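Local coordinates for fibronectin type III domain-containing protein (Simiduia agarivorans, PDB 6P2K) that probably hydrolyses beta-glucans such as xyloglucan, as a glycoside hydrolase family 74 enzyme built from seven-bladed beta-propellers, at residues 736-746 with 758-769. Numbering follows the deposited sequence.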
ATOM      1  N   ASP B 736      -1.769 -42.691 -31.543  1.00 34.21           N
ATOM      2  CA  ASP B 736      -0.619 -42.079 -32.231  1.00 36.36           C
ATOM      3  C   ASP B 736       0.644 -42.378 -31.422  1.00 36.04           C
ATOM      4  O   ASP B 736       0.905 -43.548 -31.112  1.00 37.48           O
ATOM      5  CB  ASP B 736      -0.906 -40.603 -32.477  1.00 36.69           C
ATOM      6  CG  ASP B 736      -2.086 -40.383 -33.405  1.00 40.62           C
ATOM      7  OD1 ASP B 736      -2.227 -41.144 -34.383  1.00 42.02           O
ATOM      8  OD2 ASP B 736      -2.871 -39.446 -33.158  1.00 43.51           O
ATOM      9  N   ASP B 737       1.434 -41.372 -31.046  1.00 34.08           N
ATOM     10  CA  ASP B 737       2.699 -41.588 -30.359  1.00 35.81           C
ATOM     11  C   ASP B 737       2.573 -41.548 -28.835  1.00 32.65           C
ATOM     12  O   ASP B 737       3.592 -41.418 -28.148  1.00 31.80           O
ATOM     13  CB  ASP B 737       3.732 -40.559 -30.827  1.00 35.42           C
ATOM     14  CG  ASP B 737       3.224 -39.132 -30.735  1.00 37.56           C
ATOM     15  OD1 ASP B 737       2.055 -38.933 -30.343  1.00 36.69           O
ATOM     16  OD2 ASP B 737       3.997 -38.205 -31.053  1.00 43.25           O
ATOM     17  N   LEU B 738       1.361 -41.665 -28.292  1.00 31.15           N
ATOM     18  CA  LEU B 738       1.172 -41.656 -26.841  1.00 28.75           C
ATOM     19  C   LEU B 738       1.512 -43.041 -26.308  1.00 30.62           C
ATOM     20  O   LEU B 738       0.732 -43.986 -26.445  1.00 31.58           O
ATOM     21  CB  LEU B 738      -0.250 -41.252 -26.473  1.00 23.10           C
ATOM     22  CG  LEU B 738      -0.444 -40.883 -24.998  1.00 24.22           C
ATOM     23  CD1 LEU B 738       0.426 -39.687 -24.616  1.00 24.86           C
ATOM     24  CD2 LEU B 738      -1.906 -40.599 -24.698  1.00 22.76           C
ATOM     25  N   HIS B 739       2.686 -43.164 -25.688  1.00 30.38           N
ATOM     26  CA  HIS B 739       3.187 -44.481 -25.319  1.00 32.64           C
ATOM     27  C   HIS B 739       2.582 -44.968 -24.006  1.00 33.86           C
ATOM     28  O   HIS B 739       2.309 -46.164 -23.852  1.00 37.28           O
ATOM     29  CB  HIS B 739       4.713 -44.448 -25.267  1.00 33.71           C
ATOM     30  CG  HIS B 739       5.354 -44.202 -26.600  1.00 39.39           C
ATOM     31  ND1 HIS B 739       6.078 -43.062 -26.880  1.00 39.55           N
ATOM     32  CD2 HIS B 739       5.371 -44.946 -27.732  1.00 39.77           C
ATOM     33  CE1 HIS B 739       6.517 -43.116 -28.125  1.00 42.15           C
ATOM     34  NE2 HIS B 739       6.103 -44.250 -28.662  1.00 42.34           N
ATOM     35  N   PHE B 740       2.351 -44.067 -23.061  1.00 30.46           N
ATOM     36  CA  PHE B 740       1.567 -44.362 -21.869  1.00 28.80           C
ATOM     37  C   PHE B 740       0.229 -43.655 -22.048  1.00 26.53           C
ATOM     38  O   PHE B 740       0.144 -42.431 -21.905  1.00 28.93           O
ATOM     39  CB  PHE B 740       2.288 -43.905 -20.604  1.00 32.38           C
ATOM     40  CG  PHE B 740       1.603 -44.323 -19.338  1.00 36.68           C
ATOM     41  CD1 PHE B 740       0.624 -43.528 -18.771  1.00 36.16           C
ATOM     42  CD2 PHE B 740       1.927 -45.520 -18.723  1.00 41.01           C
ATOM     43  CE1 PHE B 740      -0.015 -43.914 -17.609  1.00 37.97           C
ATOM     44  CE2 PHE B 740       1.289 -45.911 -17.559  1.00 41.19           C
ATOM     45  CZ  PHE B 740       0.318 -45.105 -17.001  1.00 37.94           C
ATOM     46  N   SER B 741      -0.808 -44.422 -22.377  1.00 26.49           N
ATOM     47  CA  SER B 741      -2.073 -43.860 -22.826  1.00 26.04           C
ATOM     48  C   SER B 741      -3.213 -44.033 -21.833  1.00 24.59           C
ATOM     49  O   SER B 741      -4.324 -43.573 -22.112  1.00 25.57           O
ATOM     50  CB  SER B 741      -2.466 -44.475 -24.174  1.00 26.05           C
ATOM     51  OG  SER B 741      -2.581 -45.882 -24.076  1.00 27.39           O
ATOM     52  N   GLY B 742      -2.988 -44.696 -20.702  1.00 21.05           N
ATOM     53  CA  GLY B 742      -3.987 -44.677 -19.648  1.00 20.11           C
ATOM     54  C   GLY B 742      -4.209 -43.258 -19.155  1.00 22.25           C
ATOM     55  O   GLY B 742      -3.277 -42.456 -19.083  1.00 22.56           O
ATOM     56  N   MET B 743      -5.461 -42.935 -18.833  1.00 22.41           N
ATOM     57  CA  MET B 743      -5.827 -41.560 -18.524  1.00 24.43           C
ATOM     58  C   MET B 743      -6.688 -41.486 -17.274  1.00 25.08           C
ATOM     59  O   MET B 743      -7.570 -42.324 -17.063  1.00 20.49           O
ATOM     60  CB  MET B 743      -6.570 -40.913 -19.692  1.00 24.12           C
ATOM     61  CG  MET B 743      -5.705 -40.690 -20.918  1.00 26.20           C
ATOM     62  SD  MET B 743      -6.657 -40.099 -22.321  1.00 25.44           S
ATOM     63  CE  MET B 743      -5.351 -39.859 -23.525  1.00 30.03           C
ATOM     64  N   THR B 744      -6.426 -40.473 -16.450  1.00 21.32           N
ATOM     65  CA  THR B 744      -7.271 -40.161 -15.306  1.00 19.90           C
ATOM     66  C   THR B 744      -8.279 -39.061 -15.597  1.00 20.70           C
ATOM     67  O   THR B 744      -9.335 -39.023 -14.957  1.00 22.59           O
ATOM     68  CB  THR B 744      -6.414 -39.746 -14.102  1.00 21.13           C
ATOM     69  OG1 THR B 744      -5.475 -38.744 -14.509  1.00 18.74           O
ATOM     70  CG2 THR B 744      -5.661 -40.946 -13.535  1.00 18.38           C
ATOM     71  N   SER B 745      -7.981 -38.172 -16.543  1.00 17.68           N
ATOM     72  CA  SER B 745      -8.868 -37.064 -16.859  1.00 24.01           C
ATOM     73  C   SER B 745      -8.569 -36.574 -18.269  1.00 24.62           C
ATOM     74  O   SER B 745      -7.432 -36.654 -18.741  1.00 22.25           O
ATOM     75  CB  SER B 745      -8.706 -35.908 -15.866  1.00 25.50           C
ATOM     76  OG  SER B 745      -7.531 -35.164 -16.148  1.00 29.82           O
ATOM     77  N   SER B 746      -9.606 -36.067 -18.933  1.00 22.06           N
ATOM     78  CA  SER B 746      -9.470 -35.411 -20.226  1.00 25.24           C
ATOM     79  C   SER B 746     -10.404 -34.213 -20.290  1.00 25.06           C
ATOM     80  O   SER B 746     -11.525 -34.261 -19.777  1.00 23.06           O
ATOM     81  CB  SER B 746      -9.762 -36.374 -21.392  1.00 25.45           C
ATOM     82  OG  SER B 746      -8.905 -37.503 -21.362  1.00 29.51           O
ATOM     83  N   TYR B 758      -6.612 -32.083 -23.641  1.00 19.04           N
ATOM     84  CA  TYR B 758      -5.672 -32.179 -22.530  1.00 19.90           C
ATOM     85  C   TYR B 758      -6.028 -33.415 -21.716  1.00 23.09           C
ATOM     86  O   TYR B 758      -7.153 -33.522 -21.210  1.00 24.30           O
ATOM     87  CB  TYR B 758      -5.729 -30.934 -21.643  1.00 20.09           C
ATOM     88  CG  TYR B 758      -5.054 -29.696 -22.194  1.00 21.84           C
ATOM     89  CD1 TYR B 758      -5.505 -29.088 -23.360  1.00 26.50           C
ATOM     90  CD2 TYR B 758      -3.985 -29.113 -21.526  1.00 21.55           C
ATOM     91  CE1 TYR B 758      -4.895 -27.942 -23.852  1.00 25.43           C
ATOM     92  CE2 TYR B 758      -3.367 -27.972 -22.014  1.00 23.44           C
ATOM     93  CZ  TYR B 758      -3.827 -27.391 -23.175  1.00 25.57           C
ATOM     94  OH  TYR B 758      -3.226 -26.254 -23.664  1.00 28.43           O
ATOM     95  N   SER B 759      -5.078 -34.338 -21.584  1.00 18.50           N
ATOM     96  CA  SER B 759      -5.296 -35.566 -20.828  1.00 21.58           C
ATOM     97  C   SER B 759      -4.192 -35.769 -19.805  1.00 20.96           C
ATOM     98  O   SER B 759      -3.004 -35.634 -20.127  1.00 20.97           O
ATOM     99  CB  SER B 759      -5.399 -36.781 -21.766  1.00 21.74           C
ATOM    100  OG  SER B 759      -6.255 -36.522 -22.864  1.00 23.75           O
ATOM    101  N   THR B 760      -4.588 -36.096 -18.578  1.00 18.55           N
ATOM    102  CA  THR B 760      -3.656 -36.480 -17.532  1.00 17.33           C
ATOM    103  C   THR B 760      -3.624 -37.997 -17.410  1.00 20.14           C
ATOM    104  O   THR B 760      -4.605 -38.682 -17.712  1.00 17.81           O
ATOM    105  CB  THR B 760      -4.050 -35.854 -16.199  1.00 19.20           C
ATOM    106  OG1 THR B 760      -5.332 -36.361 -15.797  1.00 20.63           O
ATOM    107  CG2 THR B 760      -4.130 -34.350 -16.333  1.00 20.98           C
ATOM    108  N   THR B 761      -2.479 -38.517 -16.983  1.00 19.01           N
ATOM    109  CA  THR B 761      -2.238 -39.949 -16.962  1.00 17.23           C
ATOM    110  C   THR B 761      -1.827 -40.394 -15.567  1.00 19.92           C
ATOM    111  O   THR B 761      -1.219 -39.622 -14.816  1.00 18.72           O
ATOM    112  CB  THR B 761      -1.140 -40.333 -17.963  1.00 18.91           C
ATOM    113  OG1 THR B 761       0.089 -39.713 -17.572  1.00 20.00           O
ATOM    114  CG2 THR B 761      -1.505 -39.864 -19.365  1.00 19.29           C
ATOM    115  N   PRO B 762      -2.145 -41.641 -15.189  1.00 18.65           N
ATOM    116  CA  PRO B 762      -1.748 -42.179 -13.882  1.00 20.22           C
ATOM    117  C   PRO B 762      -0.305 -42.681 -13.856  1.00 22.43           C
ATOM    118  O   PRO B 762      -0.034 -43.831 -13.511  1.00 24.71           O
ATOM    119  CB  PRO B 762      -2.748 -43.319 -13.673  1.00 20.69           C
ATOM    120  CG  PRO B 762      -2.975 -43.830 -15.053  1.00 23.58           C
ATOM    121  CD  PRO B 762      -2.961 -42.608 -15.946  1.00 20.64           C
ATOM    122  N   GLY B 763       0.630 -41.819 -14.246  1.00 19.58           N
ATOM    123  CA  GLY B 763       2.016 -42.228 -14.227  1.00 20.31           C
ATOM    124  C   GLY B 763       2.939 -41.517 -15.193  1.00 21.02           C
ATOM    125  O   GLY B 763       4.158 -41.636 -15.062  1.00 25.80           O
ATOM    126  N   ALA B 764       2.393 -40.774 -16.162  1.00 18.06           N
ATOM    127  CA  ALA B 764       3.226 -40.076 -17.136  1.00 21.33           C
ATOM    128  C   ALA B 764       2.845 -38.605 -17.280  1.00 24.88           C
ATOM    129  O   ALA B 764       3.119 -37.997 -18.321  1.00 20.34           O
ATOM    130  CB  ALA B 764       3.165 -40.768 -18.502  1.00 22.01           C
ATOM    131  N   GLY B 765       2.209 -38.021 -16.265  1.00 22.12           N
ATOM    132  CA  GLY B 765       1.956 -36.592 -16.294  1.00 20.90           C
ATOM    133  C   GLY B 765       0.926 -36.179 -17.335  1.00 19.00           C
ATOM    134  O   GLY B 765      -0.010 -36.912 -17.657  1.00 20.17           O
ATOM    135  N   LEU B 766       1.122 -34.980 -17.879  1.00 18.85           N
ATOM    136  CA  LEU B 766       0.127 -34.302 -18.696  1.00 16.16           C
ATOM    137  C   LEU B 766       0.564 -34.257 -20.152  1.00 21.98           C
ATOM    138  O   LEU B 766       1.725 -33.964 -20.456  1.00 25.30           O
ATOM    139  CB  LEU B 766      -0.102 -32.880 -18.181  1.00 16.80           C
ATOM    140  CG  LEU B 766      -0.912 -31.925 -19.056  1.00 17.34           C
ATOM    141  CD1 LEU B 766      -2.363 -32.377 -19.151  1.00 16.21           C
ATOM    142  CD2 LEU B 766      -0.813 -30.510 -18.504  1.00 18.61           C
ATOM    143  N   TRP B 767      -0.379 -34.544 -21.049  1.00 20.67           N
ATOM    144  CA  TRP B 767      -0.153 -34.500 -22.486  1.00 21.40           C
ATOM    145  C   TRP B 767      -1.335 -33.809 -23.149  1.00 24.64           C
ATOM    146  O   TRP B 767      -2.459 -33.855 -22.642  1.00 23.41           O
ATOM    147  CB  TRP B 767       0.015 -35.908 -23.077  1.00 19.74           C
ATOM    148  CG  TRP B 767       1.154 -36.676 -22.494  1.00 17.92           C
ATOM    149  CD1 TRP B 767       1.212 -37.247 -21.257  1.00 15.47           C
ATOM    150  CD2 TRP B 767       2.404 -36.962 -23.127  1.00 19.62           C
ATOM    151  NE1 TRP B 767       2.423 -37.867 -21.079  1.00 16.60           N
ATOM    152  CE2 TRP B 767       3.174 -37.707 -22.213  1.00 18.75           C
ATOM    153  CE3 TRP B 767       2.949 -36.657 -24.380  1.00 19.68           C
ATOM    154  CZ2 TRP B 767       4.459 -38.157 -22.513  1.00 23.94           C
ATOM    155  CZ3 TRP B 767       4.223 -37.101 -24.674  1.00 24.16           C
ATOM    156  CH2 TRP B 767       4.964 -37.845 -23.746  1.00 26.47           C
ATOM    157  N   ARG B 768      -1.079 -33.181 -24.296  1.00 22.18           N
ATOM    158  CA  ARG B 768      -2.138 -32.548 -25.065  1.00 21.74           C
ATOM    159  C   ARG B 768      -1.988 -32.877 -26.544  1.00 28.20           C
ATOM    160  O   ARG B 768      -0.884 -33.111 -27.046  1.00 28.17           O
ATOM    161  CB  ARG B 768      -2.168 -31.027 -24.856  1.00 16.54           C
ATOM    162  CG  ARG B 768      -1.227 -30.243 -25.742  1.00 22.01           C
ATOM    163  CD  ARG B 768      -1.499 -28.754 -25.630  1.00 22.77           C
ATOM    164  NE  ARG B 768      -0.702 -27.993 -26.582  1.00 24.75           N
ATOM    165  CZ  ARG B 768      -0.778 -26.676 -26.738  1.00 28.64           C
ATOM    166  NH1 ARG B 768      -1.619 -25.964 -25.999  1.00 26.60           N
ATOM    167  NH2 ARG B 768      -0.012 -26.071 -27.637  1.00 31.69           N
ATOM    168  N   ARG B 769      -3.124 -32.890 -27.234  1.00 27.74           N
ATOM    169  CA  ARG B 769      -3.198 -33.258 -28.638  1.00 27.43           C
ATOM    170  C   ARG B 769      -4.126 -32.295 -29.356  1.00 27.76           C
ATOM    171  O   ARG B 769      -5.178 -31.923 -28.826  1.00 25.33           O
ATOM    172  CB  ARG B 769      -3.704 -34.700 -28.808  1.00 28.29           C
ATOM    173  CG  ARG B 769      -3.676 -35.212 -30.240  1.00 33.53           C
ATOM    174  CD  ARG B 769      -4.439 -36.516 -30.385  1.00 32.29           C
ATOM    175  NE  ARG B 769      -4.199 -37.148 -31.680  1.00 33.18           N
ATOM    176  CZ  ARG B 769      -4.853 -36.838 -32.794  1.00 38.08           C
ATOM    177  NH1 ARG B 769      -5.788 -35.899 -32.774  1.00 41.73           N
ATOM    178  NH2 ARG B 769      -4.572 -37.463 -33.927  1.00 41.87           N
TER
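The side chain of F740 reaches from the loop before strand 745-751 to the turn 761-764. With CG anti to the backbone N (chi1 -173°), the ring is carried to that turn. F740 CB lies 3.9 Å from A764 CB, and CG is nearly as close to the same methyl. CD1 meets T761 CB and A764 CB. F740 CE1 packs against P762 CD at 3.6 Å, with the proline at the ring edge. CZ ends near P762 O.

The turn has its own bonds. T761 OG1 accepts from A764 N, an ST motif, and donates to G765 O. P762 centres an inverse gamma turn. W767 NE1 donates to A764 O, from above the carbonyl plane. This bond ties down the indole. L738 CD1 makes a CH-pi contact over one face of W767, 3.9 Å from the centroid of the W767 five-membered ring.

At the far end of the contact, R769 grips D736 side-on in a salt bridge. R769 NE and R769 NH2 both donate to D736 OD2, at 3.0 and 2.7 Å. Carboxylate and guanidinium are nearly coplanar, 22° apart.

The backbones are joined by T744 N to T760 O (2.8 Å), just before the strand, and by T760 N to S745 O. S745 and T760 form an antiparallel hydrogen-bonded pair. On their face the S745 and T760 hydroxyls are hydrogen-bonded, and either could donate. T744 OG1 lies 2.7 Å from T760 OG1, a pairing whose proton is not settled, and bonds outside the contact to T403 O. On the other face S759 OG donates to S746 OG, which is also bonded to G695 O, while M743 lays SD and CE along S759 CB.

S745 also touches D405, a zinc ligand. Strands 745-751, 754-761 and 765-770 form an antiparallel meander closed by the N-terminal strand 7-8, consistent with the Velcro closure of a beta-propeller, in which an N-terminal strand completes the last blade.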